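Local coordinates for protein cruciferin (Brassica napus, PDB 3KGL) that probably serves as a nutrient-reservoir seed storage protein, an 11S globulin built from two cupin domains, at residues T154-P159 with R319-S324; S284-D289 with Y313-L318. All coordinates share one frame; numbering follows the deposited sequence.

Interaction 1. Residues T154-P159 with R319-S324; sequences TIATHP and RFLRLS
In the junction between the two cupin domains of this 11S globulin, Leu321, the last residue of the one-turn helix 318-321, rests on the end of strand 153-157, touching Ala156 and His158. The contact is wholly apolar or van der Waals, with no hydrogen bond across it. The two branches of Leu321 divide the work. CD2 reaches the strand itself, 3.6 Å from Ala156 CB, and also lies 3.8 Å from Thr157 N. CD1 goes to the imidazole that follows the strand, 3.3 Å from His158 ND1, meeting the ring at a slant. Ala156 directs its methyl at the helix, whereas the CB of Thr157 points away from it. Farther along the ring, His158 CE1 lies 3.7 Å from Phe320 CB. With Phe320 CG anti to its own carbonyl carbon (chi1 -59°), the phenyl swings away from the histidine, and the methylene makes the contact. Leu321 is buried, while Phe320 stays exposed at the margin. Arg322, the first residue past the helix, has positive phi (58°) and turns the chain toward strand 324-331. Leu321 O also receives a weak hydrogen bond from Gln185 NE2. Strand 153-157 runs between strands 65-71 and 288-290 in an antiparallel sheet of the N-terminal cupin, and helix 318-321 leads from the 313-318 loop into the sheet of the C-terminal one.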
loop_
_atom_site.group_PDB
_atom_site.type_symbol
_atom_site.label_atom_id
_atom_site.label_comp_id
_atom_site.label_asym_id
_atom_site.label_seq_id
_atom_site.Cartn_x
_atom_site.Cartn_y
_atom_site.Cartn_z
ATOM N N THR A 154 4.585 -25.706 -5.693
ATOM C CA THR A 154 4.440 -24.407 -5.075
ATOM C C THR A 154 3.056 -23.848 -5.408
ATOM O O THR A 154 2.745 -23.599 -6.568
ATOM C CB THR A 154 5.546 -23.470 -5.548
ATOM O OG1 THR A 154 6.796 -24.171 -5.504
ATOM C CG2 THR A 154 5.623 -22.227 -4.655
ATOM N N ILE A 155 2.233 -23.672 -4.378
ATOM C CA ILE A 155 0.837 -23.259 -4.532
ATOM C C ILE A 155 0.601 -21.790 -4.185
ATOM O O ILE A 155 1.173 -21.283 -3.221
ATOM C CB ILE A 155 -0.087 -24.102 -3.626
ATOM C CG1 ILE A 155 -0.353 -25.478 -4.244
ATOM C CG2 ILE A 155 -1.384 -23.355 -3.340
ATOM C CD1 ILE A 155 0.552 -26.554 -3.719
ATOM N N ALA A 156 -0.254 -21.112 -4.957
ATOM C CA ALA A 156 -0.634 -19.726 -4.656
ATOM C C ALA A 156 -2.119 -19.564 -4.325
ATOM O O ALA A 156 -2.987 -20.222 -4.912
ATOM C CB ALA A 156 -0.246 -18.803 -5.776
ATOM N N THR A 157 -2.393 -18.672 -3.378
ATOM C CA THR A 157 -3.739 -18.474 -2.880
ATOM C C THR A 157 -4.067 -17.007 -2.654
ATOM O O THR A 157 -3.387 -16.321 -1.904
ATOM C CB THR A 157 -3.970 -19.279 -1.593
ATOM O OG1 THR A 157 -4.662 -20.488 -1.920
ATOM C CG2 THR A 157 -4.803 -18.489 -0.593
ATOM N N HIS A 158 -5.114 -16.540 -3.325
ATOM C CA HIS A 158 -5.624 -15.182 -3.173
ATOM C C HIS A 158 -6.306 -15.032 -1.823
ATOM O O HIS A 158 -6.930 -15.969 -1.353
ATOM C CB HIS A 158 -6.653 -14.914 -4.278
ATOM C CG HIS A 158 -6.279 -13.801 -5.207
ATOM N ND1 HIS A 158 -5.361 -13.955 -6.224
ATOM C CD2 HIS A 158 -6.712 -12.518 -5.281
ATOM C CE1 HIS A 158 -5.237 -12.813 -6.877
ATOM N NE2 HIS A 158 -6.047 -11.925 -6.327
ATOM N N PRO A 159 -6.209 -13.849 -1.197
ATOM C CA PRO A 159 -7.048 -13.646 -0.009
ATOM C C PRO A 159 -8.486 -14.020 -0.342
ATOM O O PRO A 159 -9.000 -13.559 -1.367
ATOM C CB PRO A 159 -6.961 -12.138 0.243
ATOM C CG PRO A 159 -5.672 -11.717 -0.372
ATOM C CD PRO A 159 -5.385 -12.673 -1.518
ATOM N N ARG A 319 1.461 -11.496 -9.720
ATOM C CA ARG A 319 1.534 -10.040 -9.836
ATOM C C ARG A 319 0.476 -9.382 -8.955
ATOM O O ARG A 319 0.567 -8.203 -8.622
ATOM C CB ARG A 319 1.363 -9.599 -11.295
ATOM C CG ARG A 319 1.479 -8.089 -11.515
ATOM C CD ARG A 319 2.711 -7.484 -10.819
ATOM N NE ARG A 319 3.967 -8.111 -11.240
ATOM C CZ ARG A 319 4.795 -7.610 -12.155
ATOM N NH1 ARG A 319 4.512 -6.462 -12.757
ATOM N NH2 ARG A 319 5.912 -8.260 -12.466
ATOM N N PHE A 320 -0.528 -10.159 -8.572
ATOM C CA PHE A 320 -1.562 -9.657 -7.696
ATOM C C PHE A 320 -1.209 -9.964 -6.258
ATOM O O PHE A 320 -1.356 -9.098 -5.395
ATOM C CB PHE A 320 -2.922 -10.247 -8.074
ATOM C CG PHE A 320 -3.338 -9.936 -9.492
ATOM C CD1 PHE A 320 -3.432 -8.619 -9.929
ATOM C CD2 PHE A 320 -3.630 -10.955 -10.389
ATOM C CE1 PHE A 320 -3.809 -8.327 -11.225
ATOM C CE2 PHE A 320 -4.007 -10.668 -11.692
ATOM C CZ PHE A 320 -4.097 -9.352 -12.109
ATOM N N LEU A 321 -0.726 -11.186 -6.017
ATOM C CA LEU A 321 -0.277 -11.626 -4.686
ATOM C C LEU A 321 0.904 -10.842 -4.107
ATOM O O LEU A 321 1.071 -10.794 -2.886
ATOM C CB LEU A 321 0.082 -13.112 -4.691
ATOM C CG LEU A 321 -1.011 -14.052 -4.183
ATOM C CD1 LEU A 321 -2.350 -13.731 -4.808
ATOM C CD2 LEU A 321 -0.640 -15.485 -4.457
ATOM N N ARG A 322 1.711 -10.232 -4.971
ATOM C CA ARG A 322 2.911 -9.530 -4.533
ATOM C C ARG A 322 3.844 -10.506 -3.773
ATOM O O ARG A 322 4.366 -10.182 -2.699
ATOM C CB ARG A 322 2.548 -8.309 -3.669
ATOM C CG ARG A 322 1.965 -7.096 -4.412
ATOM C CD ARG A 322 1.630 -5.927 -3.433
ATOM N NE ARG A 322 2.723 -5.572 -2.512
ATOM C CZ ARG A 322 2.636 -4.684 -1.516
ATOM N NH1 ARG A 322 1.500 -4.037 -1.282
ATOM N NH2 ARG A 322 3.694 -4.441 -0.745
ATOM N N LEU A 323 4.025 -11.703 -4.338
ATOM C CA LEU A 323 4.863 -12.759 -3.749
ATOM C C LEU A 323 5.642 -13.545 -4.813
ATOM O O LEU A 323 5.258 -13.595 -5.980
ATOM C CB LEU A 323 4.049 -13.720 -2.867
ATOM C CG LEU A 323 3.555 -13.197 -1.514
ATOM C CD1 LEU A 323 2.731 -14.226 -0.790
ATOM C CD2 LEU A 323 4.727 -12.806 -0.666
ATOM N N SER A 324 6.738 -14.162 -4.381
ATOM C CA SER A 324 7.786 -14.669 -5.262
ATOM C C SER A 324 8.425 -15.831 -4.508
ATOM O O SER A 324 8.434 -15.831 -3.278
ATOM C CB SER A 324 8.813 -13.542 -5.533
ATOM O OG SER A 324 10.018 -13.996 -6.126
#

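Interaction 2. Residues S284-D289 with Y313-L318; sequences SARCTD and YDLPIL
Asp289 OD2 forms a salt bridge with Arg286 NH1 at 2.7 Å, and the same oxygen lies 4.0 Å from Leu315 CD2 across the contact. The pair links two residues of 284-289: the arginine, CG anti to its backbone N (chi1 -158°) and extended as far as NE, runs beside its own chain, so that one guanidinium face looks onto Thr288 O, offset toward the rim. Its CD passes Leu315 CD2 obliquely at 4.2 Å. Asp314 OD2 lies 5.8 Å from Asp289 OD2, a like charge whose repulsion the arginine probably offsets in part. Beside this charged pair, two aliphatic side chains meet the backbone of 284-289. Leu315 places CD1 3.6 Å from Cys287 O and CD2 against Arg286 O. Ile317 aims its side chain at the same stretch; its CG2 meets Arg286 O at 3.3 Å and, to one side of it, Cys287 SG at 3.8 Å, with Ala285 CB farther off. These residues are presented by a type I turn from Leu315 to Leu318, closed by Leu318 N donating to Leu315 O at 2.6 Å. Thr288 points away from the loop, and its OG1 bonds to Glu147 OE2. The segment 284-289 closely follows Cys283, disulfide-bonded to Cys83, and enters edge strand 288-290, beside strand 153-157. The 313-318 loop, coming from strand 305-310, packs on one face of this edge strand and the residues before it, ahead of helix 318-321, with Leu310 touching both Leu315 and Asp289.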
loop_
_atom_site.group_PDB
_atom_site.type_symbol
_atom_site.label_atom_id
_atom_site.label_comp_id
_atom_site.label_asym_id
_atom_site.label_seq_id
_atom_site.Cartn_x
_atom_site.Cartn_y
_atom_site.Cartn_z
ATOM N N SER A 284 -9.438 -19.230 -14.543
ATOM C CA SER A 284 -8.804 -20.506 -14.820
ATOM C C SER A 284 -7.338 -20.299 -15.179
ATOM O O SER A 284 -6.842 -20.850 -16.159
ATOM C CB SER A 284 -9.539 -21.244 -15.939
ATOM O OG SER A 284 -9.844 -20.367 -17.007
ATOM N N ALA A 285 -6.652 -19.488 -14.382
ATOM C CA ALA A 285 -5.213 -19.333 -14.528
ATOM C C ALA A 285 -4.517 -20.509 -13.855
ATOM O O ALA A 285 -5.153 -21.287 -13.142
ATOM C CB ALA A 285 -4.748 -18.023 -13.911
ATOM N N ARG A 286 -3.213 -20.635 -14.091
ATOM C CA ARG A 286 -2.398 -21.655 -13.437
ATOM C C ARG A 286 -1.924 -21.130 -12.075
ATOM O O ARG A 286 -1.314 -20.060 -11.995
ATOM C CB ARG A 286 -1.202 -22.026 -14.320
ATOM C CG ARG A 286 -0.595 -23.394 -14.040
ATOM C CD ARG A 286 0.799 -23.518 -14.643
ATOM N NE ARG A 286 1.344 -24.869 -14.496
ATOM C CZ ARG A 286 2.644 -25.148 -14.404
ATOM N NH1 ARG A 286 3.539 -24.166 -14.432
ATOM N NH2 ARG A 286 3.053 -26.410 -14.275
ATOM N N CYS A 287 -2.219 -21.876 -11.011
ATOM C CA CYS A 287 -1.891 -21.446 -9.653
ATOM C C CYS A 287 -0.908 -22.380 -8.922
ATOM O O CYS A 287 -0.391 -22.024 -7.869
ATOM C CB CYS A 287 -3.168 -21.230 -8.825
ATOM S SG CYS A 287 -3.966 -19.580 -9.002
ATOM N N THR A 288 -0.649 -23.564 -9.483
ATOM C CA THR A 288 0.339 -24.502 -8.925
ATOM C C THR A 288 1.543 -24.649 -9.866
ATOM O O THR A 288 1.437 -24.377 -11.061
ATOM C CB THR A 288 -0.260 -25.914 -8.699
ATOM O OG1 THR A 288 -1.635 -25.815 -8.309
ATOM C CG2 THR A 288 0.508 -26.651 -7.627
ATOM N N ASP A 289 2.678 -25.092 -9.333
ATOM C CA ASP A 289 3.888 -25.264 -10.139
ATOM C C ASP A 289 4.949 -26.023 -9.344
ATOM O O ASP A 289 4.979 -25.936 -8.122
ATOM C CB ASP A 289 4.429 -23.901 -10.586
ATOM C CG ASP A 289 5.254 -23.988 -11.866
ATOM O OD1 ASP A 289 5.905 -25.030 -12.097
ATOM O OD2 ASP A 289 5.253 -23.015 -12.648
ATOM N N TYR A 313 6.529 -13.925 -13.984
ATOM C CA TYR A 313 6.632 -14.224 -15.404
ATOM C C TYR A 313 6.319 -15.682 -15.619
ATOM O O TYR A 313 6.379 -16.185 -16.730
ATOM C CB TYR A 313 8.035 -13.920 -15.921
ATOM C CG TYR A 313 8.265 -12.461 -16.222
ATOM C CD1 TYR A 313 8.082 -11.963 -17.505
ATOM C CD2 TYR A 313 8.659 -11.579 -15.227
ATOM C CE1 TYR A 313 8.289 -10.629 -17.790
ATOM C CE2 TYR A 313 8.868 -10.243 -15.502
ATOM C CZ TYR A 313 8.681 -9.773 -16.787
ATOM O OH TYR A 313 8.888 -8.443 -17.071
ATOM N N ASP A 314 6.000 -16.361 -14.531
ATOM C CA ASP A 314 5.748 -17.787 -14.568
ATOM C C ASP A 314 4.298 -17.997 -14.150
ATOM O O ASP A 314 3.524 -18.612 -14.870
ATOM C CB ASP A 314 6.712 -18.542 -13.625
ATOM C CG ASP A 314 8.159 -18.008 -13.680
ATOM O OD1 ASP A 314 8.367 -16.775 -13.636
ATOM O OD2 ASP A 314 9.105 -18.826 -13.740
ATOM N N LEU A 315 3.933 -17.463 -12.989
ATOM C CA LEU A 315 2.553 -17.505 -12.519
ATOM C C LEU A 315 1.965 -16.100 -12.435
ATOM O O LEU A 315 2.006 -15.462 -11.391
ATOM C CB LEU A 315 2.467 -18.189 -11.159
ATOM C CG LEU A 315 2.747 -19.687 -11.142
ATOM C CD1 LEU A 315 1.990 -20.315 -9.983
ATOM C CD2 LEU A 315 2.339 -20.333 -12.459
ATOM N N PRO A 316 1.427 -15.611 -13.554
ATOM C CA PRO A 316 0.795 -14.300 -13.713
ATOM C C PRO A 316 -0.099 -13.870 -12.555
ATOM O O PRO A 316 -0.209 -12.673 -12.297
ATOM C CB PRO A 316 -0.024 -14.496 -14.980
ATOM C CG PRO A 316 0.864 -15.355 -15.806
ATOM C CD PRO A 316 1.516 -16.317 -14.842
ATOM N N ILE A 317 -0.725 -14.822 -11.872
ATOM C CA ILE A 317 -1.542 -14.510 -10.701
ATOM C C ILE A 317 -0.694 -13.924 -9.559
ATOM O O ILE A 317 -1.210 -13.229 -8.684
ATOM C CB ILE A 317 -2.375 -15.746 -10.254
ATOM C CG1 ILE A 317 -2.353 -15.924 -8.736
ATOM C CG2 ILE A 317 -1.871 -17.010 -10.941
ATOM C CD1 ILE A 317 -3.559 -15.342 -8.035
ATOM N N LEU A 318 0.612 -14.172 -9.597
ATOM C CA LEU A 318 1.531 -13.650 -8.584
ATOM C C LEU A 318 1.653 -12.129 -8.565
ATOM O O LEU A 318 1.930 -11.547 -7.516
ATOM C CB LEU A 318 2.916 -14.268 -8.742
ATOM C CG LEU A 318 2.969 -15.690 -8.208
ATOM C CD1 LEU A 318 4.317 -16.350 -8.466
ATOM C CD2 LEU A 318 2.626 -15.667 -6.738
#

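How the interactions relate
Both interactions hang on consecutive parts of one connection, the 313-318 loop and the helix that follows it, and both press it against neighbouring strands of the same sheet. Backbone bonds join those strands directly: Thr154 with Asp289, and Ala156 with Cys287. This pairing and the shared connection make the two contacts continuous, with centres about 8 Å apart, and Ile317 of interaction 2 lies beside His158 of interaction 1. Interaction 1 is the more buried and has no salt bridge between its two segments; interaction 2 lies nearer the edge of the sheet, is only partly buried, and adds a charged pair within its first segment. In sequence, interaction 2 is nested inside the loop that interaction 1 closes.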